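Serine--tRNA ligase (Pyrococcus horikoshii, PDB 2DQ0) probably catalyses the ATP-dependent attachment of serine to tRNA(Ser), and to tRNA(Sec), as a homodimeric class II aminoacyl-tRNA synthetase. Local coordinates at residues K160-L165 / I417-Q422; C281-A286 / H300-V305; E315-H320 / A374-D379. All blocks are in the same frame, centred on the assembly; numbering follows the deposited sequence.

Contact 1 (K160-L165 / I417-Q422); sequences KLHVDL and ILENHQ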
loop_
_atom_site.group_PDB
_atom_site.type_symbol
_atom_site.label_atom_id
_atom_site.label_comp_id
_atom_site.label_asym_id
_atom_site.label_seq_id
_atom_site.Cartn_x
_atom_site.Cartn_y
_atom_site.Cartn_z
ATOM N N LYS A 160 -30.771 0.115 -9.207
ATOM C CA LYS A 160 -30.094 -0.470 -8.055
ATOM C C LYS A 160 -28.852 0.281 -7.546
ATOM O O LYS A 160 -28.242 1.095 -8.253
ATOM C CB LYS A 160 -29.717 -1.927 -8.369
ATOM C CG LYS A 160 -30.892 -2.794 -8.824
ATOM C CD LYS A 160 -30.555 -4.296 -8.856
ATOM C CE LYS A 160 -31.734 -5.160 -9.343
ATOM N NZ LYS A 160 -31.992 -5.117 -10.846
ATOM N N LEU A 161 -28.499 -0.002 -6.299
ATOM C CA LEU A 161 -27.325 0.593 -5.670
ATOM C C LEU A 161 -26.105 -0.159 -6.174
ATOM O O LEU A 161 -26.183 -1.367 -6.475
ATOM C CB LEU A 161 -27.417 0.446 -4.171
ATOM C CG LEU A 161 -28.382 1.471 -3.599
ATOM C CD1 LEU A 161 -28.589 1.132 -2.119
ATOM C CD2 LEU A 161 -27.833 2.901 -3.816
ATOM N N HIS A 162 -24.973 0.536 -6.248
ATOM C CA HIS A 162 -23.774 -0.110 -6.772
ATOM C C HIS A 162 -23.393 -1.396 -6.026
ATOM O O HIS A 162 -22.948 -2.380 -6.646
ATOM C CB HIS A 162 -22.593 0.874 -6.800
ATOM C CG HIS A 162 -21.751 0.850 -5.568
ATOM N ND1 HIS A 162 -22.056 1.583 -4.444
ATOM C CD2 HIS A 162 -20.601 0.195 -5.291
ATOM C CE1 HIS A 162 -21.126 1.385 -3.530
ATOM N NE2 HIS A 162 -20.232 0.548 -4.019
ATOM N N VAL A 163 -23.593 -1.396 -4.708
ATOM C CA VAL A 163 -23.268 -2.556 -3.900
ATOM C C VAL A 163 -24.052 -3.757 -4.414
ATOM O O VAL A 163 -23.502 -4.827 -4.646
ATOM C CB VAL A 163 -23.630 -2.332 -2.430
ATOM C CG1 VAL A 163 -22.912 -3.349 -1.573
ATOM C CG2 VAL A 163 -23.283 -0.901 -2.012
ATOM N N ASP A 164 -25.347 -3.579 -4.618
ATOM C CA ASP A 164 -26.144 -4.687 -5.102
ATOM C C ASP A 164 -25.720 -5.136 -6.486
ATOM O O ASP A 164 -25.730 -6.330 -6.782
ATOM C CB ASP A 164 -27.626 -4.319 -5.040
ATOM C CG ASP A 164 -28.105 -4.168 -3.598
ATOM O OD1 ASP A 164 -27.990 -5.170 -2.841
ATOM O OD2 ASP A 164 -28.566 -3.064 -3.211
ATOM N N LEU A 165 -25.321 -4.188 -7.329
ATOM C CA LEU A 165 -24.876 -4.521 -8.666
ATOM C C LEU A 165 -23.570 -5.345 -8.598
ATOM O O LEU A 165 -23.386 -6.299 -9.354
ATOM C CB LEU A 165 -24.700 -3.236 -9.491
ATOM C CG LEU A 165 -26.031 -2.647 -10.011
ATOM C CD1 LEU A 165 -25.838 -1.207 -10.462
ATOM C CD2 LEU A 165 -26.582 -3.501 -11.181
ATOM N N ILE A 417 -20.144 4.258 -12.774
ATOM C CA ILE A 417 -20.393 3.500 -13.993
ATOM C C ILE A 417 -21.450 2.434 -13.787
ATOM O O ILE A 417 -22.311 2.249 -14.644
ATOM C CB ILE A 417 -19.087 2.871 -14.552
ATOM C CG1 ILE A 417 -18.187 3.992 -15.084
ATOM C CG2 ILE A 417 -19.394 1.833 -15.646
ATOM C CD1 ILE A 417 -16.864 3.524 -15.616
ATOM N N LEU A 418 -21.409 1.748 -12.650
ATOM C CA LEU A 418 -22.397 0.698 -12.383
ATOM C C LEU A 418 -23.798 1.293 -12.229
ATOM O O LEU A 418 -24.771 0.783 -12.785
ATOM C CB LEU A 418 -22.046 -0.092 -11.111
ATOM C CG LEU A 418 -20.793 -0.975 -11.104
ATOM C CD1 LEU A 418 -20.606 -1.661 -9.753
ATOM C CD2 LEU A 418 -20.943 -2.013 -12.195
ATOM N N GLU A 419 -23.900 2.379 -11.477
ATOM C CA GLU A 419 -25.197 2.966 -11.264
ATOM C C GLU A 419 -25.748 3.716 -12.463
ATOM O O GLU A 419 -26.941 3.697 -12.687
ATOM C CB GLU A 419 -25.188 3.841 -9.995
ATOM C CG GLU A 419 -25.280 2.989 -8.712
ATOM C CD GLU A 419 -25.480 3.775 -7.403
ATOM O OE1 GLU A 419 -26.036 4.904 -7.427
ATOM O OE2 GLU A 419 -25.105 3.231 -6.328
ATOM N N ASN A 420 -24.885 4.320 -13.266
ATOM C CA ASN A 420 -25.348 5.083 -14.421
ATOM C C ASN A 420 -25.544 4.303 -15.712
ATOM O O ASN A 420 -26.263 4.763 -16.605
ATOM C CB ASN A 420 -24.398 6.244 -14.688
ATOM C CG ASN A 420 -24.661 7.423 -13.782
ATOM O OD1 ASN A 420 -25.712 8.056 -13.866
ATOM N ND2 ASN A 420 -23.713 7.723 -12.900
ATOM N N HIS A 421 -24.924 3.130 -15.828
ATOM C CA HIS A 421 -25.058 2.353 -17.052
ATOM C C HIS A 421 -25.719 0.990 -16.841
ATOM O O HIS A 421 -25.541 0.074 -17.665
ATOM C CB HIS A 421 -23.692 2.157 -17.728
ATOM C CG HIS A 421 -23.008 3.432 -18.120
ATOM N ND1 HIS A 421 -23.491 4.268 -19.099
ATOM C CD2 HIS A 421 -21.852 3.992 -17.691
ATOM C CE1 HIS A 421 -22.662 5.284 -19.265
ATOM N NE2 HIS A 421 -21.659 5.140 -18.422
ATOM N N GLN A 422 -26.473 0.855 -15.750
ATOM C CA GLN A 422 -27.171 -0.399 -15.468
ATOM C C GLN A 422 -28.473 -0.479 -16.266
ATOM O O GLN A 422 -29.033 0.533 -16.659
ATOM C CB GLN A 422 -27.538 -0.491 -13.996
ATOM C CG GLN A 422 -28.540 0.565 -13.576
ATOM C CD GLN A 422 -28.899 0.441 -12.119
ATOM O OE1 GLN A 422 -29.459 -0.570 -11.695
ATOM N NE2 GLN A 422 -28.569 1.468 -11.333
#

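Contact 2 (C281-A286 / H300-V305); sequences CFRKEA and HQFHKV. With SSA (5'-O-(N-(L-seryl)-sulfamoyl)adenosine), chain G; SO4 (sulfate ion), chain C.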
loop_
_atom_site.group_PDB
_atom_site.type_symbol
_atom_site.label_atom_id
_atom_site.label_comp_id
_atom_site.label_asym_id
_atom_site.label_seq_id
_atom_site.Cartn_x
_atom_site.Cartn_y
_atom_site.Cartn_z
ATOM N N CYS A 281 -4.326 4.170 -2.468
ATOM C CA CYS A 281 -4.485 5.194 -1.438
ATOM C C CYS A 281 -5.033 4.558 -0.188
ATOM O O CYS A 281 -5.941 3.725 -0.262
ATOM C CB CYS A 281 -5.451 6.285 -1.903
ATOM S SG CYS A 281 -4.955 7.137 -3.413
ATOM N N PHE A 282 -4.509 4.967 0.963
ATOM C CA PHE A 282 -4.952 4.408 2.229
ATOM C C PHE A 282 -5.428 5.485 3.166
ATOM O O PHE A 282 -4.719 6.459 3.411
ATOM C CB PHE A 282 -3.814 3.620 2.888
ATOM C CG PHE A 282 -3.126 2.676 1.964
ATOM C CD1 PHE A 282 -2.094 3.125 1.134
ATOM C CD2 PHE A 282 -3.527 1.347 1.878
ATOM C CE1 PHE A 282 -1.474 2.263 0.234
ATOM C CE2 PHE A 282 -2.909 0.464 0.974
ATOM C CZ PHE A 282 -1.882 0.925 0.151
ATOM N N ARG A 283 -6.640 5.316 3.683
ATOM C CA ARG A 283 -7.186 6.288 4.620
ATOM C C ARG A 283 -7.934 5.575 5.735
ATOM O O ARG A 283 -8.618 4.580 5.527
ATOM C CB ARG A 283 -8.110 7.308 3.925
ATOM C CG ARG A 283 -8.050 7.307 2.426
ATOM C CD ARG A 283 -7.491 8.565 1.811
ATOM N NE ARG A 283 -8.477 9.624 1.649
ATOM C CZ ARG A 283 -8.403 10.564 0.708
ATOM N NH1 ARG A 283 -7.402 10.562 -0.157
ATOM N NH2 ARG A 283 -9.301 11.533 0.642
ATOM N N LYS A 284 -7.765 6.095 6.938
ATOM C CA LYS A 284 -8.402 5.542 8.119
ATOM C C LYS A 284 -9.911 5.770 8.108
ATOM O O LYS A 284 -10.663 4.939 8.604
ATOM C CB LYS A 284 -7.834 6.196 9.378
ATOM C CG LYS A 284 -6.425 5.788 9.792
ATOM C CD LYS A 284 -5.980 6.674 10.966
ATOM C CE LYS A 284 -4.681 6.227 11.591
ATOM N NZ LYS A 284 -4.166 7.268 12.538
ATOM N N GLU A 285 -10.342 6.886 7.527
ATOM C CA GLU A 285 -11.753 7.248 7.527
ATOM C C GLU A 285 -12.250 7.099 8.962
ATOM O O GLU A 285 -13.321 6.542 9.204
ATOM C CB GLU A 285 -12.569 6.350 6.599
ATOM C CG GLU A 285 -12.285 6.563 5.119
ATOM C CD GLU A 285 -12.519 8.003 4.635
ATOM O OE1 GLU A 285 -13.428 8.688 5.156
ATOM O OE2 GLU A 285 -11.797 8.438 3.709
ATOM N N ALA A 286 -11.467 7.604 9.912
ATOM C CA ALA A 286 -11.817 7.495 11.325
ATOM C C ALA A 286 -13.142 8.162 11.695
ATOM O O ALA A 286 -13.978 7.555 12.364
ATOM C CB ALA A 286 -10.693 8.046 12.175
ATOM N N HIS A 300 -11.135 1.840 3.002
ATOM C CA HIS A 300 -9.795 2.085 3.480
ATOM C C HIS A 300 -8.712 2.131 2.387
ATOM O O HIS A 300 -7.666 2.786 2.583
ATOM C CB HIS A 300 -9.451 1.046 4.544
ATOM C CG HIS A 300 -10.215 1.242 5.804
ATOM N ND1 HIS A 300 -10.214 2.446 6.480
ATOM C CD2 HIS A 300 -11.029 0.411 6.498
ATOM C CE1 HIS A 300 -10.996 2.343 7.538
ATOM N NE2 HIS A 300 -11.499 1.121 7.571
ATOM N N GLN A 301 -8.941 1.427 1.273
ATOM C CA GLN A 301 -7.984 1.441 0.169
ATOM C C GLN A 301 -8.688 1.557 -1.172
ATOM O O GLN A 301 -9.733 0.939 -1.400
ATOM C CB GLN A 301 -7.080 0.185 0.165
ATOM C CG GLN A 301 -7.690 -1.027 -0.470
ATOM C CD GLN A 301 -6.775 -2.265 -0.511
ATOM O OE1 GLN A 301 -6.203 -2.671 0.506
ATOM N NE2 GLN A 301 -6.683 -2.894 -1.688
ATOM N N PHE A 302 -8.111 2.382 -2.036
ATOM C CA PHE A 302 -8.605 2.590 -3.390
ATOM C C PHE A 302 -7.481 3.086 -4.288
ATOM O O PHE A 302 -6.442 3.595 -3.821
ATOM C CB PHE A 302 -9.758 3.593 -3.437
ATOM C CG PHE A 302 -9.402 4.967 -2.944
ATOM C CD1 PHE A 302 -9.420 5.262 -1.584
ATOM C CD2 PHE A 302 -9.091 5.982 -3.844
ATOM C CE1 PHE A 302 -9.140 6.553 -1.130
ATOM C CE2 PHE A 302 -8.813 7.281 -3.399
ATOM C CZ PHE A 302 -8.837 7.565 -2.042
ATOM N N HIS A 303 -7.700 2.934 -5.582
ATOM C CA HIS A 303 -6.733 3.348 -6.583
ATOM C C HIS A 303 -7.124 4.708 -7.145
ATOM O O HIS A 303 -8.313 4.982 -7.356
ATOM C CB HIS A 303 -6.698 2.302 -7.684
ATOM C CG HIS A 303 -6.184 0.980 -7.224
ATOM N ND1 HIS A 303 -6.489 -0.202 -7.863
ATOM C CD2 HIS A 303 -5.347 0.655 -6.206
ATOM C CE1 HIS A 303 -5.863 -1.198 -7.258
ATOM N NE2 HIS A 303 -5.164 -0.706 -6.250
ATOM N N LYS A 304 -6.131 5.563 -7.375
ATOM C CA LYS A 304 -6.386 6.886 -7.923
ATOM C C LYS A 304 -5.297 7.450 -8.832
ATOM O O LYS A 304 -4.123 7.452 -8.497
ATOM C CB LYS A 304 -6.658 7.878 -6.794
ATOM C CG LYS A 304 -7.032 9.260 -7.285
ATOM C CD LYS A 304 -7.576 10.136 -6.150
ATOM C CE LYS A 304 -6.588 10.218 -4.980
ATOM N NZ LYS A 304 -5.246 10.743 -5.396
ATOM N N VAL A 305 -5.713 7.908 -10.003
ATOM C CA VAL A 305 -4.816 8.531 -10.960
ATOM C C VAL A 305 -4.931 10.003 -10.573
ATOM O O VAL A 305 -6.031 10.566 -10.586
ATOM C CB VAL A 305 -5.316 8.317 -12.394
ATOM C CG1 VAL A 305 -4.466 9.109 -13.386
ATOM C CG2 VAL A 305 -5.277 6.840 -12.724
HETATM N N10 SSA G . -5.302 14.805 -3.774
HETATM C CA SSA G . -6.706 15.255 -3.814
HETATM C CB SSA G . -7.216 15.315 -5.228
HETATM O OG SSA G . -7.421 14.013 -5.789
HETATM C C9 SSA G . -7.651 14.355 -3.027
HETATM O O9 SSA G . -7.262 13.295 -2.545
HETATM N N8 SSA G . -8.908 14.790 -2.874
HETATM S S1 SSA G . -9.990 13.886 -2.104
HETATM O O1S SSA G . -9.486 13.751 -0.745
HETATM O O2S SSA G . -11.284 14.514 -2.348
HETATM O "O5'" SSA G . -9.906 12.498 -2.829
HETATM C "C5'" SSA G . -10.137 12.430 -4.223
HETATM C "C4'" SSA G . -11.204 11.438 -4.562
HETATM O "O4'" SSA G . -10.819 10.113 -4.151
HETATM C "C3'" SSA G . -12.577 11.622 -3.946
HETATM O "O3'" SSA G . -13.277 12.639 -4.631
HETATM C "C2'" SSA G . -13.169 10.257 -4.250
HETATM O "O2'" SSA G . -13.503 10.057 -5.602
HETATM C "C1'" SSA G . -11.987 9.354 -3.870
HETATM N N9 SSA G . -11.931 9.005 -2.454
HETATM C C8 SSA G . -11.526 9.771 -1.373
HETATM N N7 SSA G . -11.604 9.146 -0.227
HETATM C C5 SSA G . -12.096 7.889 -0.567
HETATM C C6 SSA G . -12.424 6.744 0.208
HETATM N N6 SSA G . -12.289 6.697 1.530
HETATM N N1 SSA G . -12.883 5.633 -0.447
HETATM C C2 SSA G . -13.008 5.683 -1.791
HETATM N N3 SSA G . -12.736 6.711 -2.627
HETATM C C4 SSA G . -12.294 7.791 -1.941
HETATM S S SO4 C . -13.877 0.931 10.297
HETATM O O1 SO4 C . -12.868 -0.001 10.835
HETATM O O2 SO4 C . -14.047 0.668 8.861
HETATM O O3 SO4 C . -15.167 0.728 10.985
HETATM O O4 SO4 C . -13.421 2.320 10.506
#

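Contact 3 (E315-H320 / A374-D379); sequences ESWEWH and ASNCTD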
loop_
_atom_site.group_PDB
_atom_site.type_symbol
_atom_site.label_atom_id
_atom_site.label_comp_id
_atom_site.label_asym_id
_atom_site.label_seq_id
_atom_site.Cartn_x
_atom_site.Cartn_y
_atom_site.Cartn_z
ATOM N N GLU A 315 0.269 31.939 -12.636
ATOM C CA GLU A 315 -0.345 30.968 -13.552
ATOM C C GLU A 315 -1.279 29.928 -12.868
ATOM O O GLU A 315 -2.026 29.196 -13.539
ATOM C CB GLU A 315 0.765 30.205 -14.283
ATOM C CG GLU A 315 1.629 31.031 -15.206
ATOM C CD GLU A 315 0.834 31.611 -16.357
ATOM O OE1 GLU A 315 -0.056 30.905 -16.876
ATOM O OE2 GLU A 315 1.104 32.765 -16.750
ATOM N N SER A 316 -1.242 29.879 -11.536
ATOM C CA SER A 316 -1.991 28.883 -10.785
ATOM C C SER A 316 -3.497 28.861 -10.969
ATOM O O SER A 316 -4.085 27.790 -11.179
ATOM C CB SER A 316 -1.626 28.965 -9.298
ATOM O OG SER A 316 -2.096 30.157 -8.713
ATOM N N TRP A 317 -4.128 30.027 -10.912
ATOM C CA TRP A 317 -5.567 30.071 -11.081
ATOM C C TRP A 317 -5.960 29.579 -12.466
ATOM O O TRP A 317 -7.014 28.962 -12.644
ATOM C CB TRP A 317 -6.099 31.483 -10.819
ATOM C CG TRP A 317 -5.943 31.838 -9.393
ATOM C CD1 TRP A 317 -5.041 32.708 -8.860
ATOM C CD2 TRP A 317 -6.573 31.186 -8.283
ATOM N NE1 TRP A 317 -5.053 32.630 -7.485
ATOM C CE2 TRP A 317 -5.985 31.705 -7.103
ATOM C CE3 TRP A 317 -7.571 30.207 -8.170
ATOM C CZ2 TRP A 317 -6.360 31.278 -5.830
ATOM C CZ3 TRP A 317 -7.945 29.782 -6.893
ATOM C CH2 TRP A 317 -7.338 30.319 -5.744
ATOM N N GLU A 318 -5.113 29.820 -13.452
ATOM C CA GLU A 318 -5.446 29.348 -14.779
ATOM C C GLU A 318 -5.310 27.819 -14.801
ATOM O O GLU A 318 -6.102 27.118 -15.444
ATOM C CB GLU A 318 -4.514 29.971 -15.800
ATOM C CG GLU A 318 -5.015 29.855 -17.221
ATOM C CD GLU A 318 -3.982 30.307 -18.218
ATOM O OE1 GLU A 318 -3.212 31.240 -17.881
ATOM O OE2 GLU A 318 -3.949 29.736 -19.332
ATOM N N TRP A 319 -4.300 27.305 -14.099
ATOM C CA TRP A 319 -4.087 25.866 -14.031
ATOM C C TRP A 319 -5.238 25.182 -13.313
ATOM O O TRP A 319 -5.740 24.138 -13.761
ATOM C CB TRP A 319 -2.764 25.554 -13.328
ATOM C CG TRP A 319 -1.679 25.415 -14.331
ATOM C CD1 TRP A 319 -0.618 26.263 -14.527
ATOM C CD2 TRP A 319 -1.657 24.489 -15.418
ATOM N NE1 TRP A 319 0.046 25.930 -15.679
ATOM C CE2 TRP A 319 -0.568 24.846 -16.250
ATOM C CE3 TRP A 319 -2.461 23.391 -15.776
ATOM C CZ2 TRP A 319 -0.257 24.149 -17.423
ATOM C CZ3 TRP A 319 -2.154 22.691 -16.945
ATOM C CH2 TRP A 319 -1.058 23.076 -17.757
ATOM N N HIS A 320 -5.645 25.784 -12.199
ATOM C CA HIS A 320 -6.744 25.272 -11.402
ATOM C C HIS A 320 -7.894 25.014 -12.349
ATOM O O HIS A 320 -8.502 23.942 -12.381
ATOM C CB HIS A 320 -7.182 26.318 -10.372
ATOM C CG HIS A 320 -8.223 25.825 -9.415
ATOM N ND1 HIS A 320 -8.966 26.672 -8.622
ATOM C CD2 HIS A 320 -8.617 24.569 -9.093
ATOM C CE1 HIS A 320 -9.770 25.958 -7.852
ATOM N NE2 HIS A 320 -9.577 24.679 -8.120
ATOM N N ALA A 374 -10.515 19.166 -7.150
ATOM C CA ALA A 374 -9.435 19.945 -7.777
ATOM C C ALA A 374 -9.155 21.156 -6.886
ATOM O O ALA A 374 -10.015 22.002 -6.683
ATOM C CB ALA A 374 -9.846 20.403 -9.172
ATOM N N SER A 375 -7.944 21.245 -6.365
ATOM C CA SER A 375 -7.589 22.342 -5.475
ATOM C C SER A 375 -6.440 23.212 -5.964
ATOM O O SER A 375 -5.514 22.745 -6.631
ATOM C CB SER A 375 -7.183 21.782 -4.106
ATOM O OG SER A 375 -8.171 20.912 -3.585
ATOM N N ASN A 376 -6.506 24.495 -5.649
ATOM C CA ASN A 376 -5.393 25.357 -5.957
ATOM C C ASN A 376 -4.836 25.585 -4.553
ATOM O O ASN A 376 -5.485 26.179 -3.677
ATOM C CB ASN A 376 -5.821 26.679 -6.570
ATOM C CG ASN A 376 -4.631 27.588 -6.855
ATOM O OD1 ASN A 376 -3.505 27.327 -6.399
ATOM N ND2 ASN A 376 -4.871 28.659 -7.599
ATOM N N CYS A 377 -3.640 25.089 -4.319
ATOM C CA CYS A 377 -3.077 25.237 -2.997
ATOM C C CYS A 377 -2.248 26.478 -2.783
ATOM O O CYS A 377 -1.673 26.646 -1.702
ATOM C CB CYS A 377 -2.263 23.994 -2.654
ATOM S SG CYS A 377 -3.308 22.543 -2.570
ATOM N N THR A 378 -2.171 27.345 -3.798
ATOM C CA THR A 378 -1.396 28.567 -3.648
ATOM C C THR A 378 0.016 28.169 -3.209
ATOM O O THR A 378 0.583 27.208 -3.744
ATOM C CB THR A 378 -2.086 29.465 -2.583
ATOM O OG1 THR A 378 -3.311 29.951 -3.132
ATOM C CG2 THR A 378 -1.227 30.634 -2.177
ATOM N N ASP A 379 0.564 28.884 -2.227
ATOM C CA ASP A 379 1.892 28.598 -1.705
ATOM C C ASP A 379 1.856 27.923 -0.340
ATOM O O ASP A 379 2.864 27.920 0.365
ATOM C CB ASP A 379 2.702 29.898 -1.584
ATOM C CG ASP A 379 2.095 30.901 -0.595
ATOM O OD1 ASP A 379 2.728 31.949 -0.360
ATOM O OD2 ASP A 379 0.996 30.667 -0.053
#

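Contact 1 (K160-L165 / I417-Q422)
Helix 410-420, the class II motif 3 helix, meets the first turn of helix 162-168 through Glu419 in its last turn and Gln422 just beyond it. Glu419 OE2 accepts from the backbone N of His162 at 2.7 Å, the donor reaching the anti side of the carboxylate, 23° out of its plane. His162 N is the first amide of its helix, following the N-cap Leu161, and the helix dipole would be expected to favour the negative charge there. The same OE2 lies at the edge of the His162 ring, whose NE2 is hydrogen-bonded to the backbone N of Ile296; Glu419 OE1 takes the backbone N of Gln365.

Segment 160-165 thus docks on the C-terminal end of the motif 3 helix, and Gln422 bridges the two. Its CG lies between the backbone N and the carbonyl carbon (chi1 65°), and the extended chain beyond carries the amide across to Lys160. OE1 accepts from Lys160 N at 2.9 Å, while NE2 gives one hydrogen to Lys160 O (3.1 Å) and one to Glu419 O (3.1 Å, N-H...O 170°). Three bonds fix the amide's rotation. Leu165 CD1 packs on Leu418 CB at 4.0 Å and lies beside CB and CD of Gln422.

Contact 2 (C281-A286 / H300-V305)
Phe302 and Arg283 meet each other and the adenine of the seryl-adenylate analogue in class II motif 2, whose two antiparallel strands are 273-282 and 301-311. The purine lies over one face of the Phe302 ring, CE1 being 3.3 Å from SSA C5, and Cys281 CB covers the opposite face in a CH-pi contact, 3.7 Å from the ring centroid and 15° off the normal. Arg283 runs its CG along the edge of the same ring, and bends at chi2 and chi3 bring one face of the guanidinium to the N7 rim of the purine, while NH2 donates to SSA O1S at 2.6 Å. Arg283 NH1 is held by the carbonyl of Pro251. Glu285 OE2 accepts from the adenine N6 at 2.8 Å.

Behind this shell, the strands are locked at the Cys281-Phe302 hydrogen-bonded pair, where Phe302 N donates to Cys281 O at 3.1 Å. Phe282 and Gln301, the adjoining non-hydrogen-bonded pair, project from the other face, where Tyr219 of the second subunit packs on Phe282 and its backbone N donates to Gln301 OE1.

Beyond the strand ends, Arg283 N bonds to His300 O, and the imidazole returns the link. His300 ND1 donates to Arg283 O at 2.8 Å and 170°, the acceptor 1° from the ring plane, while NE2 donates to O2 of a sulfate ion, probably from the crystallisation liquor, at 2.9 Å.

Contact 3 (E315-H320 / A374-D379)
Asn376 is wedged between Trp317 and His320, and the tight half of the contact is built around its side chain. With CG anti to its own backbone N, the amide reaches from strand 367-376 to the first turn of helix 316-333. ND2 sits over the centre of the Trp317 ring system, 3.0 Å above its plane; the ring and amide planes are 57° apart, so the amide is steeply inclined to the indole. The same nitrogen makes a weak hydrogen bond to Ser316 OG at 3.3 Å, and that hydroxyl is also hydrogen-bonded to His401 ND1 and to the carbonyl of Pro313.

Asn376 CB serves both aromatics. It packs over the face of the His320 imidazole, 4.0 Å from the ring centroid, and makes an off-centre CH-pi contact with the six-membered ring of Trp317. His320 is further located by NE2, which donates to Ala374 O at 3.1 Å. The donor stands 60° out of the carbonyl plane and therefore does not follow a lone pair. Tyr356 stacks on the imidazole, adding strand 354-362 to the packing.

Toward Thr378 the contact thins. Its OG1 comes no nearer to the indole than 4.3 Å from CZ2, and both residues are partly exposed, unlike the buried Ser316, His320 and Asn376. What orders this side is internal: Asn376 OD1 accepts from Thr378 N at 2.9 Å, forming an Asx turn.

The segment axes of helix 316-320 and strand 374-376 run antiparallel, 177° apart and 8.3 Å from each other, a helix laid along the antiparallel sheet as in the class II synthetase catalytic core.

How the contacts relate
From the N terminus the chain first passes through the tRNA-binding arm, then reaches 160-165, the opening side of contact 1. That loop closes only at 417-422, some 250 residues later, and both other contacts nest inside it. Contact 2 closes a short connection between strands 273-282 and 301-311. Strand 301-311 then leads into helix 316-333, where contact 3 opens, to close on strand 367-376; contacts 2 and 3 are therefore in series and reach the same sheet. None touch: the nearest atoms of contacts 2 and 3 are about 10 Å apart, and those of contacts 1 and 2 about 11 Å. Together they tie helices 162-168 and 410-420, ligand-binding strands and a covering helix to one catalytic core.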